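Side-chain contacts in major exported protein (Pseudomonas aeruginosa, PDB 3HE1), which is a secreted Hcp-family protein that probably serves the type VI secretion system as a ring-forming component or effector: residues M29-T34 against L38-A43; K94-A99 against I145-H150; W120-A125 against E130-T135. All coordinates share one frame; numbering follows the deposited sequence.

Contact 1. Residues M29-T34 against L38-A43; sequences MSITGT and LITAGA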
HETATM    1  N   MSE A  29       0.899 -17.930  25.385  1.00 20.13           N
HETATM    2  CA  MSE A  29       2.226 -18.531  25.326  1.00 35.17           C
HETATM    3  C   MSE A  29       2.868 -18.646  26.705  1.00 27.50           C
HETATM    4  O   MSE A  29       2.506 -17.947  27.639  1.00 35.59           O
HETATM    5  CB  MSE A  29       3.125 -17.733  24.368  1.00 28.03           C
HETATM    6  CG  MSE A  29       4.585 -18.211  24.241  1.00 23.11           C
HETATM    7 SE   MSE A  29       5.531 -16.998  23.041  0.58 31.92          SE
HETATM    8  CE  MSE A  29       4.619 -15.379  23.642  1.00 27.14           C
ATOM      9  N   SER A  30       3.820 -19.553  26.826  1.00 28.75           N
ATOM     10  CA  SER A  30       4.581 -19.670  28.046  1.00 34.79           C
ATOM     11  C   SER A  30       6.034 -19.719  27.656  1.00 42.31           C
ATOM     12  O   SER A  30       6.405 -20.302  26.625  1.00 36.72           O
ATOM     13  CB  SER A  30       4.194 -20.931  28.832  1.00 33.61           C
ATOM     14  OG  SER A  30       4.532 -22.112  28.122  1.00 51.43           O
ATOM     15  N   ILE A  31       6.856 -19.076  28.469  1.00 22.64           N
ATOM     16  CA  ILE A  31       8.282 -19.196  28.295  1.00 32.19           C
ATOM     17  C   ILE A  31       8.949 -19.623  29.588  1.00 24.44           C
ATOM     18  O   ILE A  31       8.651 -19.106  30.650  1.00 28.22           O
ATOM     19  CB  ILE A  31       8.889 -17.907  27.751  1.00 45.86           C
ATOM     20  CG1 ILE A  31       8.164 -17.536  26.444  1.00 27.16           C
ATOM     21  CG2 ILE A  31      10.400 -18.087  27.572  1.00 24.28           C
ATOM     22  CD1 ILE A  31       8.666 -16.286  25.732  1.00 18.79           C
ATOM     23  N   THR A  32       9.811 -20.623  29.483  1.00 29.61           N
ATOM     24  CA  THR A  32      10.695 -21.000  30.578  1.00 52.48           C
ATOM     25  C   THR A  32      12.121 -20.832  30.093  1.00 52.30           C
ATOM     26  O   THR A  32      12.523 -21.466  29.109  1.00 35.93           O
ATOM     27  CB  THR A  32      10.494 -22.462  31.033  1.00 36.37           C
ATOM     28  OG1 THR A  32       9.192 -22.612  31.603  1.00 22.30           O
ATOM     29  CG2 THR A  32      11.538 -22.845  32.080  1.00 22.26           C
ATOM     30  N   GLY A  33      12.874 -19.966  30.767  1.00 35.13           N
ATOM     31  CA  GLY A  33      14.257 -19.715  30.404  1.00 32.22           C
ATOM     32  C   GLY A  33      15.202 -20.438  31.345  1.00 18.92           C
ATOM     33  O   GLY A  33      14.943 -20.543  32.540  1.00 30.87           O
ATOM     34  N   THR A  34      16.302 -20.944  30.805  1.00 27.61           N
ATOM     35  CA  THR A  34      17.288 -21.645  31.616  1.00 35.23           C
ATOM     36  C   THR A  34      17.715 -20.821  32.831  1.00 29.21           C
ATOM     37  O   THR A  34      17.951 -21.365  33.918  1.00 46.66           O
ATOM     38  CB  THR A  34      18.539 -22.030  30.788  1.00 31.13           C
ATOM     39  OG1 THR A  34      18.902 -20.945  29.924  1.00 54.80           O
ATOM     40  CG2 THR A  34      18.272 -23.282  29.958  1.00 38.28           C
ATOM     41  N   LEU A  38      10.160 -19.536  34.608  1.00 24.89           N
ATOM     42  CA  LEU A  38       8.949 -19.243  33.844  1.00 26.00           C
ATOM     43  C   LEU A  38       8.842 -17.739  33.651  1.00 30.40           C
ATOM     44  O   LEU A  38       8.558 -16.995  34.596  1.00 41.15           O
ATOM     45  CB  LEU A  38       7.694 -19.809  34.538  1.00 14.31           C
ATOM     46  CG  LEU A  38       6.371 -19.752  33.751  1.00 33.82           C
ATOM     47  CD1 LEU A  38       6.487 -20.403  32.377  1.00 26.94           C
ATOM     48  CD2 LEU A  38       5.220 -20.372  34.529  1.00 26.51           C
ATOM     49  N   ILE A  39       9.087 -17.294  32.425  1.00 18.80           N
ATOM     50  CA  ILE A  39       9.203 -15.870  32.144  1.00 15.90           C
ATOM     51  C   ILE A  39       7.825 -15.244  32.009  1.00 23.44           C
ATOM     52  O   ILE A  39       7.657 -14.045  32.179  1.00 20.61           O
ATOM     53  CB  ILE A  39      10.088 -15.618  30.904  1.00 25.77           C
ATOM     54  CG1 ILE A  39      11.565 -15.809  31.283  1.00 29.87           C
ATOM     55  CG2 ILE A  39       9.838 -14.226  30.309  1.00 28.34           C
ATOM     56  CD1 ILE A  39      12.494 -16.092  30.103  1.00 35.67           C
ATOM     57  N   THR A  40       6.829 -16.080  31.746  1.00 20.93           N
ATOM     58  CA  THR A  40       5.478 -15.600  31.511  1.00 25.37           C
ATOM     59  C   THR A  40       4.627 -15.721  32.781  1.00 28.31           C
ATOM     60  O   THR A  40       3.412 -15.554  32.742  1.00 37.44           O
ATOM     61  CB  THR A  40       4.826 -16.405  30.379  1.00 40.54           C
ATOM     62  OG1 THR A  40       4.712 -17.773  30.789  1.00 29.93           O
ATOM     63  CG2 THR A  40       5.680 -16.341  29.109  1.00 26.32           C
ATOM     64  N   ALA A  41       5.276 -16.012  33.906  1.00 35.10           N
ATOM     65  CA  ALA A  41       4.590 -16.178  35.193  1.00 12.10           C
ATOM     66  C   ALA A  41       3.895 -14.900  35.683  1.00 40.92           C
ATOM     67  O   ALA A  41       4.543 -13.871  35.873  1.00 38.16           O
ATOM     68  CB  ALA A  41       5.576 -16.673  36.254  1.00 32.28           C
ATOM     69  N   GLY A  42       2.583 -14.975  35.905  1.00 12.01           N
ATOM     70  CA  GLY A  42       1.831 -13.818  36.360  1.00 34.94           C
ATOM     71  C   GLY A  42       1.802 -12.690  35.340  1.00 42.02           C
ATOM     72  O   GLY A  42       1.499 -11.537  35.668  1.00 38.59           O
ATOM     73  N   ALA A  43       2.107 -13.040  34.092  1.00 25.27           N
ATOM     74  CA  ALA A  43       2.217 -12.077  33.006  1.00 30.86           C
ATOM     75  C   ALA A  43       0.906 -11.751  32.273  1.00 39.98           C
ATOM     76  O   ALA A  43       0.844 -10.748  31.561  1.00 40.99           O
ATOM     77  CB  ALA A  43       3.291 -12.522  32.016  1.00 32.89           C
TER
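Ile31 and Ile39 cross at a slant, the CG2 branch of Ile31 meeting the CD1 tip of Ile39 at 3.8 Å. Ile39 CD1 reaches on to Gly33, where the absence of a side chain lets it come within 3.9 Å of Gly33 N. Beta-branched isoleucines suit this buried seam because they offer two hydrocarbon arms each, and Leu103 of helix 100-109 packs against both. Thr40 lies across Ile31 at nearly a right angle, its CG2 methyl 3.8 Å from Ile31 CB. With chi1 at 63°, Thr40 OG1 sits between its backbone N and carbonyl carbon, facing strand 27-33; there it accepts a weak bond from Ile31 N (3.4 Å), while its stronger partner is Asp59 O. The whole is a tight antiparallel beta hairpin whose returning strand is very short: Thr32 and Leu38 form a non-hydrogen-bonded pair, after which the chain leaves the sheet in a type I turn from Leu38 to Ala41. Ile39 N gives Ile31 O a short bond of 2.6 Å, the N-H...O angle being 153°. On the more exposed sheet face, the Leu38 side chain crosses that of Thr32 at about a right angle, CD1 of Leu38 ending 3.6 Å from Thr32 OG1.

Contact 2. Residues K94-A99 against I145-H150; sequences KVFDKA and IKDYMH
Phe96 and Asp147 meet where the link from strand 86-95 into helix 100-109 faces strand 140-149, at the subunit interface of the Hcp beta-barrel fold. The backbones stay well apart, the CA atoms of Phe96 and Asp147 being 8.2 Å from each other, and the gap is spanned by the phenyl ring. With CG anti to its carbonyl carbon (chi1 -74°), Phe96 sends its far end toward the strand, and CZ comes to 3.9 Å from Asp147 CB. The two side chains approach at a slant, ring and carboxylate planes turned 36° apart. Phe96 CE1 lies 4.1 Å from Asp147 OD1, a van der Waals approach to the charged end, and 4.4 Å from Tyr148 O.

Asp147 is buried beside Glu164, and these like charges could favour protonation of one of them; Lys94 NZ, 6.8 Å from Asp147 OD1, may ease the field. Lys94 NZ forms salt bridges with Glu164 and with Asp97, meeting Asp97 OD1 at 3.0 Å from above the carboxylate plane. It also bonds to Val95 O, which ties the bend of the link together. Asp97 in turn caps a backbone N at the start of helix 100-109, a place where a short acidic side chain suits the helix end.

A phenylalanine belongs here because the second subunit adds aromatic partners: Trp120, Tyr132 and Tyr133 of that chain pack against the ring, Tyr133 edge-to-face. Residues Ile145 to Tyr148 pair antiparallel with a strand of the same neighbour, carrying the sheet across the boundary. Such an intersubunit seam, part sheet and part aromatic, fits the six-chain assembly and the hexameric rings known for Hcp proteins.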
ATOM      1  N   LYS A  94       2.955  -9.398  20.862  1.00 29.17           N
ATOM      2  CA  LYS A  94       2.245  -9.237  22.117  1.00 20.89           C
ATOM      3  C   LYS A  94       2.079  -7.739  22.373  1.00 33.88           C
ATOM      4  O   LYS A  94       2.443  -6.935  21.521  1.00 37.09           O
ATOM      5  CB  LYS A  94       3.054  -9.911  23.229  1.00 39.31           C
ATOM      6  CG  LYS A  94       4.563  -9.892  22.978  1.00 34.06           C
ATOM      7  CD  LYS A  94       5.347 -10.673  24.034  1.00 25.17           C
ATOM      8  CE  LYS A  94       5.072 -10.197  25.486  1.00 28.10           C
ATOM      9  NZ  LYS A  94       5.516  -8.799  25.789  1.00 18.20           N
ATOM     10  N   VAL A  95       1.507  -7.367  23.519  1.00 24.84           N
ATOM     11  CA  VAL A  95       1.527  -5.976  23.981  1.00 25.82           C
ATOM     12  C   VAL A  95       2.587  -5.836  25.097  1.00 32.95           C
ATOM     13  O   VAL A  95       3.070  -6.838  25.622  1.00 21.72           O
ATOM     14  CB  VAL A  95       0.150  -5.537  24.526  1.00 28.13           C
ATOM     15  CG1 VAL A  95      -0.818  -5.199  23.397  1.00 24.48           C
ATOM     16  CG2 VAL A  95      -0.425  -6.622  25.404  1.00 31.22           C
ATOM     17  N   PHE A  96       2.962  -4.609  25.452  1.00 34.17           N
ATOM     18  CA  PHE A  96       3.920  -4.383  26.547  1.00 35.62           C
ATOM     19  C   PHE A  96       3.345  -5.035  27.807  1.00 41.33           C
ATOM     20  O   PHE A  96       2.138  -4.950  28.043  1.00 45.08           O
ATOM     21  CB  PHE A  96       4.117  -2.877  26.830  1.00 32.50           C
ATOM     22  CG  PHE A  96       4.947  -2.125  25.796  1.00 30.70           C
ATOM     23  CD1 PHE A  96       4.782  -2.334  24.446  1.00 21.59           C
ATOM     24  CD2 PHE A  96       5.854  -1.160  26.205  1.00 37.86           C
ATOM     25  CE1 PHE A  96       5.521  -1.624  23.529  1.00 19.29           C
ATOM     26  CE2 PHE A  96       6.599  -0.450  25.290  1.00 44.10           C
ATOM     27  CZ  PHE A  96       6.435  -0.683  23.949  1.00 43.48           C
ATOM     28  N   ASP A  97       4.191  -5.673  28.617  1.00 26.72           N
ATOM     29  CA  ASP A  97       3.705  -6.377  29.817  1.00 28.55           C
ATOM     30  C   ASP A  97       4.795  -6.728  30.844  1.00 30.16           C
ATOM     31  O   ASP A  97       5.922  -6.246  30.753  1.00 35.67           O
ATOM     32  CB  ASP A  97       2.934  -7.641  29.418  1.00 35.96           C
ATOM     33  CG  ASP A  97       3.823  -8.687  28.757  1.00 44.48           C
ATOM     34  OD1 ASP A  97       5.068  -8.526  28.786  1.00 23.95           O
ATOM     35  OD2 ASP A  97       3.269  -9.668  28.208  1.00 33.70           O
ATOM     36  N   LYS A  98       4.442  -7.572  31.817  1.00 31.28           N
ATOM     37  CA  LYS A  98       5.371  -7.990  32.863  1.00 26.22           C
ATOM     38  C   LYS A  98       6.578  -8.775  32.328  1.00 43.33           C
ATOM     39  O   LYS A  98       7.693  -8.640  32.832  1.00 40.57           O
ATOM     40  CB  LYS A  98       4.637  -8.815  33.917  1.00 16.76           C
ATOM     41  CG  LYS A  98       5.570  -9.617  34.849  1.00 30.81           C
ATOM     42  CD  LYS A  98       4.760 -10.326  35.938  1.00 38.68           C
ATOM     43  CE  LYS A  98       5.632 -10.904  37.044  1.00 28.83           C
ATOM     44  NZ  LYS A  98       4.791 -11.422  38.172  1.00 27.53           N
ATOM     45  N   ALA A  99       6.343  -9.587  31.300  1.00 50.30           N
ATOM     46  CA  ALA A  99       7.391 -10.385  30.663  1.00 21.56           C
ATOM     47  C   ALA A  99       8.370  -9.528  29.881  1.00 37.15           C
ATOM     48  O   ALA A  99       9.550  -9.850  29.805  1.00 38.05           O
ATOM     49  CB  ALA A  99       6.752 -11.414  29.724  1.00 40.93           C
ATOM     50  N   ILE A 145      13.885  -8.214  18.979  1.00 35.09           N
ATOM     51  CA  ILE A 145      12.631  -7.646  19.468  1.00 31.98           C
ATOM     52  C   ILE A 145      12.438  -6.253  18.871  1.00 23.84           C
ATOM     53  O   ILE A 145      13.394  -5.527  18.623  1.00 32.31           O
ATOM     54  CB  ILE A 145      12.562  -7.605  21.017  1.00 35.62           C
ATOM     55  CG1 ILE A 145      12.551  -9.022  21.592  1.00 36.58           C
ATOM     56  CG2 ILE A 145      11.324  -6.847  21.493  1.00 45.11           C
ATOM     57  CD1 ILE A 145      12.220  -9.073  23.060  1.00 33.52           C
ATOM     58  N   LYS A 146      11.188  -5.914  18.606  1.00 31.84           N
ATOM     59  CA  LYS A 146      10.821  -4.600  18.109  1.00 33.99           C
ATOM     60  C   LYS A 146       9.666  -4.081  18.958  1.00 44.37           C
ATOM     61  O   LYS A 146       8.627  -4.741  19.092  1.00 30.39           O
ATOM     62  CB  LYS A 146      10.415  -4.661  16.625  1.00 40.15           C
ATOM     63  CG  LYS A 146       9.420  -3.570  16.199  1.00 37.30           C
ATOM     64  CD  LYS A 146       9.326  -3.423  14.682  1.00 50.36           C
ATOM     65  CE  LYS A 146       8.325  -2.334  14.284  1.00 67.97           C
ATOM     66  NZ  LYS A 146       8.579  -1.748  12.928  1.00 52.70           N
ATOM     67  N   ASP A 147       9.869  -2.917  19.567  1.00 42.38           N
ATOM     68  CA  ASP A 147       8.804  -2.240  20.285  1.00 32.09           C
ATOM     69  C   ASP A 147       8.255  -1.131  19.404  1.00 26.33           C
ATOM     70  O   ASP A 147       9.020  -0.353  18.846  1.00 29.06           O
ATOM     71  CB  ASP A 147       9.332  -1.678  21.597  1.00 21.55           C
ATOM     72  CG  ASP A 147       9.486  -2.740  22.665  1.00 37.91           C
ATOM     73  OD1 ASP A 147       8.869  -3.826  22.537  1.00 29.96           O
ATOM     74  OD2 ASP A 147      10.217  -2.483  23.642  1.00 44.45           O
ATOM     75  N   TYR A 148       6.934  -1.061  19.269  1.00 18.13           N
ATOM     76  CA  TYR A 148       6.312  -0.032  18.439  1.00 22.81           C
ATOM     77  C   TYR A 148       4.891   0.296  18.898  1.00 18.70           C
ATOM     78  O   TYR A 148       4.224  -0.561  19.473  1.00 29.45           O
ATOM     79  CB  TYR A 148       6.335  -0.454  16.964  1.00 33.58           C
ATOM     80  CG  TYR A 148       5.639  -1.762  16.664  1.00 43.53           C
ATOM     81  CD1 TYR A 148       4.456  -1.778  15.940  1.00 56.68           C
ATOM     82  CD2 TYR A 148       6.162  -2.982  17.096  1.00 43.14           C
ATOM     83  CE1 TYR A 148       3.802  -2.962  15.656  1.00 37.02           C
ATOM     84  CE2 TYR A 148       5.505  -4.185  16.818  1.00 27.98           C
ATOM     85  CZ  TYR A 148       4.324  -4.159  16.089  1.00 33.30           C
ATOM     86  OH  TYR A 148       3.642  -5.314  15.779  1.00 20.22           O
HETATM   87  N   MSE A 149       4.437   1.530  18.660  1.00 35.65           N
HETATM   88  CA  MSE A 149       3.069   1.934  19.030  1.00 22.04           C
HETATM   89  C   MSE A 149       2.132   2.121  17.838  1.00 49.14           C
HETATM   90  O   MSE A 149       2.392   2.938  16.948  1.00 54.42           O
HETATM   91  CB  MSE A 149       3.061   3.205  19.887  1.00 27.00           C
HETATM   92  CG  MSE A 149       1.814   3.321  20.750  1.00 43.61           C
HETATM   93 SE   MSE A 149       1.690   4.960  21.785  0.70 42.16          SE
HETATM   94  CE  MSE A 149       3.553   5.490  21.739  1.00 19.59           C
ATOM     95  N   HIS A 150       1.029   1.372  17.859  1.00 56.87           N
ATOM     96  CA  HIS A 150       0.010   1.395  16.808  1.00 67.49           C
ATOM     97  C   HIS A 150      -1.297   2.055  17.256  1.00 61.30           C
ATOM     98  O   HIS A 150      -2.375   1.747  16.737  1.00 48.69           O
ATOM     99  CB  HIS A 150      -0.268  -0.032  16.327  1.00 52.74           C
ATOM    100  CG  HIS A 150       0.467  -0.389  15.064  1.00 78.85           C
ATOM    101  ND1 HIS A 150       1.537   0.327  14.602  1.00 75.02           N
ATOM    102  CD2 HIS A 150       0.267  -1.406  14.187  1.00 50.29           C
ATOM    103  CE1 HIS A 150       1.980  -0.223  13.473  1.00 44.83           C
ATOM    104  NE2 HIS A 150       1.229  -1.269  13.210  1.00 96.48           N
TER

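Contact 3. Residues W120-A125 against E130-T135; sequences WYRTSA and EHYYTT
The indole of Trp120 carries the edge of Tyr133 over one face: CD2 of the tyrosine stands 3.4 Å from Trp120 CD1 and the planes are 76° apart, an edge-to-face pair. At the indole's rim, near its plane, Trp120 NE1 donates to Thr135 OG1 at 2.7 Å. Tyr132 is sandwiched, with Tyr133 CB over one face and Arg122 CD over the opposite one, the latter a CH-pi contact 3.6 Å from the ring centroid. On the other side of the sheet, His131 CB lies over the face of the Tyr121 ring. All this decorates the beta hairpin of strands 112-123 and 129-137.

A beta bulge between Trp120 and Tyr121 shifts the register by one: Trp120 pairs with Tyr133, but Tyr121 with His131. The extra residue, Tyr132, turns its CB toward the opposite strand, and its ring comes to rest against the arginine. Bulky flat groups suit the place, because another copy of the protein, the third subunit, packs on them; its His162 bonds to Tyr132 OH.

Arg122 and Glu130 form a hydrogen-bonded pair of the ladder, their side chains alongside and pointing the same way. Extended from CG to NE, Arg122 forms a salt bridge to a single carboxylate oxygen through two nitrogens: Arg122 NE at 2.8 Å meets the anti lone pair of Glu130 OE2, and Arg122 NH2 at 2.7 Å comes on the syn side, 34° out of the carboxylate plane. This double grip helps fix the rotation of both groups, and Arg122 NH2 also bonds to Asp47 O of the third subunit. Near the hairpin turn one water accepts from Ala125 N at 3.0 Å and donates to Glu130 OE2 at 3.1 Å.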
ATOM      1  N   TRP A 120      -2.995 -22.471  20.787  1.00 29.76           N
ATOM      2  CA  TRP A 120      -3.954 -21.845  19.896  1.00 29.21           C
ATOM      3  C   TRP A 120      -5.406 -22.062  20.345  1.00 36.48           C
ATOM      4  O   TRP A 120      -5.785 -23.164  20.755  1.00 30.96           O
ATOM      5  CB  TRP A 120      -3.729 -22.344  18.467  1.00 42.94           C
ATOM      6  CG  TRP A 120      -2.296 -22.224  17.980  1.00 26.27           C
ATOM      7  CD1 TRP A 120      -1.243 -23.040  18.303  1.00 33.96           C
ATOM      8  CD2 TRP A 120      -1.779 -21.244  17.080  1.00 13.38           C
ATOM      9  NE1 TRP A 120      -0.102 -22.623  17.661  1.00 29.84           N
ATOM     10  CE2 TRP A 120      -0.406 -21.526  16.896  1.00 26.59           C
ATOM     11  CE3 TRP A 120      -2.343 -20.153  16.406  1.00 28.76           C
ATOM     12  CZ2 TRP A 120       0.412 -20.760  16.071  1.00 30.62           C
ATOM     13  CZ3 TRP A 120      -1.529 -19.386  15.584  1.00 22.06           C
ATOM     14  CH2 TRP A 120      -0.165 -19.693  15.427  1.00 50.83           C
ATOM     15  N   TYR A 121      -6.209 -21.001  20.265  1.00 19.18           N
ATOM     16  CA  TYR A 121      -7.612 -21.054  20.694  1.00 25.10           C
ATOM     17  C   TYR A 121      -8.608 -20.651  19.597  1.00 44.49           C
ATOM     18  O   TYR A 121      -8.307 -19.830  18.721  1.00 23.47           O
ATOM     19  CB  TYR A 121      -7.826 -20.207  21.949  1.00 27.30           C
ATOM     20  CG  TYR A 121      -7.213 -20.812  23.190  1.00 46.06           C
ATOM     21  CD1 TYR A 121      -7.982 -21.569  24.068  1.00 27.82           C
ATOM     22  CD2 TYR A 121      -5.859 -20.638  23.479  1.00 28.51           C
ATOM     23  CE1 TYR A 121      -7.423 -22.133  25.205  1.00 36.79           C
ATOM     24  CE2 TYR A 121      -5.290 -21.201  24.615  1.00 26.17           C
ATOM     25  CZ  TYR A 121      -6.078 -21.943  25.470  1.00 32.28           C
ATOM     26  OH  TYR A 121      -5.521 -22.503  26.590  1.00 37.17           O
ATOM     27  N   ARG A 122      -9.799 -21.240  19.661  1.00 32.26           N
ATOM     28  CA  ARG A 122     -10.835 -21.024  18.659  1.00 40.25           C
ATOM     29  C   ARG A 122     -12.205 -21.205  19.303  1.00 49.78           C
ATOM     30  O   ARG A 122     -12.324 -21.756  20.403  1.00 39.35           O
ATOM     31  CB  ARG A 122     -10.698 -22.045  17.524  1.00 32.11           C
ATOM     32  CG  ARG A 122     -11.467 -23.331  17.806  1.00 30.06           C
ATOM     33  CD  ARG A 122     -11.115 -24.449  16.856  1.00 35.28           C
ATOM     34  NE  ARG A 122     -11.801 -25.690  17.210  1.00 39.88           N
ATOM     35  CZ  ARG A 122     -11.611 -26.853  16.592  1.00 42.89           C
ATOM     36  NH1 ARG A 122     -10.755 -26.937  15.580  1.00 31.75           N
ATOM     37  NH2 ARG A 122     -12.283 -27.930  16.976  1.00 41.87           N
ATOM     38  N   THR A 123     -13.240 -20.751  18.608  1.00 33.82           N
ATOM     39  CA  THR A 123     -14.605 -21.043  19.013  1.00 34.50           C
ATOM     40  C   THR A 123     -14.997 -22.425  18.497  1.00 36.51           C
ATOM     41  O   THR A 123     -14.998 -22.670  17.289  1.00 39.82           O
ATOM     42  CB  THR A 123     -15.589 -20.002  18.468  1.00 54.29           C
ATOM     43  OG1 THR A 123     -15.125 -18.684  18.799  1.00 54.57           O
ATOM     44  CG2 THR A 123     -16.977 -20.226  19.056  1.00 38.02           C
ATOM     45  N   SER A 124     -15.320 -23.326  19.418  1.00 37.13           N
ATOM     46  CA  SER A 124     -15.631 -24.705  19.065  1.00 39.80           C
ATOM     47  C   SER A 124     -16.932 -24.787  18.279  1.00 51.87           C
ATOM     48  O   SER A 124     -17.622 -23.783  18.083  1.00 46.13           O
ATOM     49  CB  SER A 124     -15.737 -25.570  20.324  1.00 26.67           C
ATOM     50  OG  SER A 124     -16.894 -25.235  21.078  1.00 35.04           O
ATOM     51  N   ALA A 125     -17.265 -25.993  17.836  1.00 38.59           N
ATOM     52  CA  ALA A 125     -18.533 -26.235  17.164  1.00 38.88           C
ATOM     53  C   ALA A 125     -19.748 -26.066  18.096  1.00 39.56           C
ATOM     54  O   ALA A 125     -20.850 -25.774  17.629  1.00 34.71           O
ATOM     55  CB  ALA A 125     -18.529 -27.618  16.526  1.00 62.16           C
ATOM     56  N   GLU A 130     -12.065 -23.076  22.880  1.00 31.83           N
ATOM     57  CA  GLU A 130     -11.261 -24.255  23.167  1.00 32.83           C
ATOM     58  C   GLU A 130      -9.839 -24.170  22.633  1.00 47.67           C
ATOM     59  O   GLU A 130      -9.569 -23.540  21.609  1.00 41.19           O
ATOM     60  CB  GLU A 130     -11.935 -25.526  22.639  1.00 33.83           C
ATOM     61  CG  GLU A 130     -11.801 -25.724  21.140  1.00 34.17           C
ATOM     62  CD  GLU A 130     -12.664 -26.864  20.633  1.00 48.36           C
ATOM     63  OE1 GLU A 130     -13.072 -27.717  21.452  1.00 42.69           O
ATOM     64  OE2 GLU A 130     -12.942 -26.901  19.416  1.00 39.14           O
ATOM     65  N   HIS A 131      -8.931 -24.815  23.347  1.00 28.94           N
ATOM     66  CA  HIS A 131      -7.588 -24.993  22.857  1.00 21.50           C
ATOM     67  C   HIS A 131      -7.603 -26.161  21.879  1.00 32.12           C
ATOM     68  O   HIS A 131      -8.038 -27.261  22.216  1.00 39.41           O
ATOM     69  CB  HIS A 131      -6.642 -25.274  24.016  1.00 33.78           C
ATOM     70  CG  HIS A 131      -5.234 -25.525  23.583  1.00 31.17           C
ATOM     71  ND1 HIS A 131      -4.389 -26.378  24.258  1.00 33.62           N
ATOM     72  CD2 HIS A 131      -4.533 -25.058  22.524  1.00 25.53           C
ATOM     73  CE1 HIS A 131      -3.221 -26.412  23.641  1.00 40.13           C
ATOM     74  NE2 HIS A 131      -3.282 -25.619  22.586  1.00 35.90           N
ATOM     75  N   TYR A 132      -7.144 -25.928  20.660  1.00 47.81           N
ATOM     76  CA  TYR A 132      -7.262 -26.953  19.632  1.00 38.15           C
ATOM     77  C   TYR A 132      -5.954 -27.191  18.865  1.00 35.06           C
ATOM     78  O   TYR A 132      -5.870 -28.135  18.089  1.00 28.94           O
ATOM     79  CB  TYR A 132      -8.374 -26.582  18.651  1.00 27.23           C
ATOM     80  CG  TYR A 132      -7.926 -25.520  17.685  1.00 25.65           C
ATOM     81  CD1 TYR A 132      -7.585 -25.847  16.379  1.00 20.74           C
ATOM     82  CD2 TYR A 132      -7.804 -24.196  18.089  1.00 36.12           C
ATOM     83  CE1 TYR A 132      -7.149 -24.884  15.493  1.00 32.17           C
ATOM     84  CE2 TYR A 132      -7.368 -23.217  17.208  1.00 41.31           C
ATOM     85  CZ  TYR A 132      -7.040 -23.570  15.910  1.00 31.59           C
ATOM     86  OH  TYR A 132      -6.606 -22.611  15.025  1.00 26.12           O
ATOM     87  N   TYR A 133      -4.945 -26.342  19.070  1.00 24.14           N
ATOM     88  CA  TYR A 133      -3.655 -26.494  18.381  1.00 16.44           C
ATOM     89  C   TYR A 133      -2.514 -26.065  19.311  1.00 39.77           C
ATOM     90  O   TYR A 133      -2.686 -25.136  20.108  1.00 36.77           O
ATOM     91  CB  TYR A 133      -3.638 -25.629  17.122  1.00 18.77           C
ATOM     92  CG  TYR A 133      -2.659 -26.040  16.043  1.00 18.16           C
ATOM     93  CD1 TYR A 133      -2.933 -27.107  15.202  1.00 25.65           C
ATOM     94  CD2 TYR A 133      -1.484 -25.326  15.829  1.00 29.02           C
ATOM     95  CE1 TYR A 133      -2.041 -27.476  14.201  1.00 32.65           C
ATOM     96  CE2 TYR A 133      -0.597 -25.683  14.833  1.00 21.17           C
ATOM     97  CZ  TYR A 133      -0.878 -26.758  14.026  1.00 22.47           C
ATOM     98  OH  TYR A 133      -0.002 -27.123  13.035  1.00 29.56           O
ATOM     99  N   THR A 134      -1.360 -26.734  19.218  1.00 31.10           N
ATOM    100  CA  THR A 134      -0.154 -26.295  19.934  1.00 22.79           C
ATOM    101  C   THR A 134       1.083 -26.229  19.049  1.00 26.61           C
ATOM    102  O   THR A 134       1.317 -27.089  18.205  1.00 29.95           O
ATOM    103  CB  THR A 134       0.157 -27.169  21.141  1.00 20.58           C
ATOM    104  OG1 THR A 134      -0.974 -27.167  22.022  1.00 28.32           O
ATOM    105  CG2 THR A 134       1.378 -26.642  21.897  1.00 25.22           C
ATOM    106  N   THR A 135       1.840 -25.157  19.227  1.00 35.05           N
ATOM    107  CA  THR A 135       3.149 -25.002  18.619  1.00 33.97           C
ATOM    108  C   THR A 135       4.133 -24.898  19.773  1.00 27.25           C
ATOM    109  O   THR A 135       3.890 -24.176  20.735  1.00 30.98           O
ATOM    110  CB  THR A 135       3.238 -23.710  17.798  1.00 25.42           C
ATOM    111  OG1 THR A 135       2.239 -23.720  16.771  1.00 24.45           O
ATOM    112  CG2 THR A 135       4.633 -23.567  17.182  1.00 21.15           C
TER
HETATM  113  O   HOH W   1     -15.382 -28.270  18.111  1.00 28.30           O

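From the N terminus, contact 1 comes first, closing a three-residue turn after strand 27-33 and completing its loop before contact 2 opens at residue 94. Contact 2 then spans a long excursion to strand 140-149, taking in helix 100-109 and the hairpin of contact 3, which closes the short loop between strands 112-123 and 129-137 and is nested within that excursion. None of the loops cross. Contacts 1 and 2 touch: Ile39 O packs on Ala99 CB, and Lys98 NZ makes a weak bond to Ala41 O. Contact 3 stands apart from both, yet strand 112-123 neighbours strands 27-33 and 140-149, so one curled antiparallel sheet joins all three.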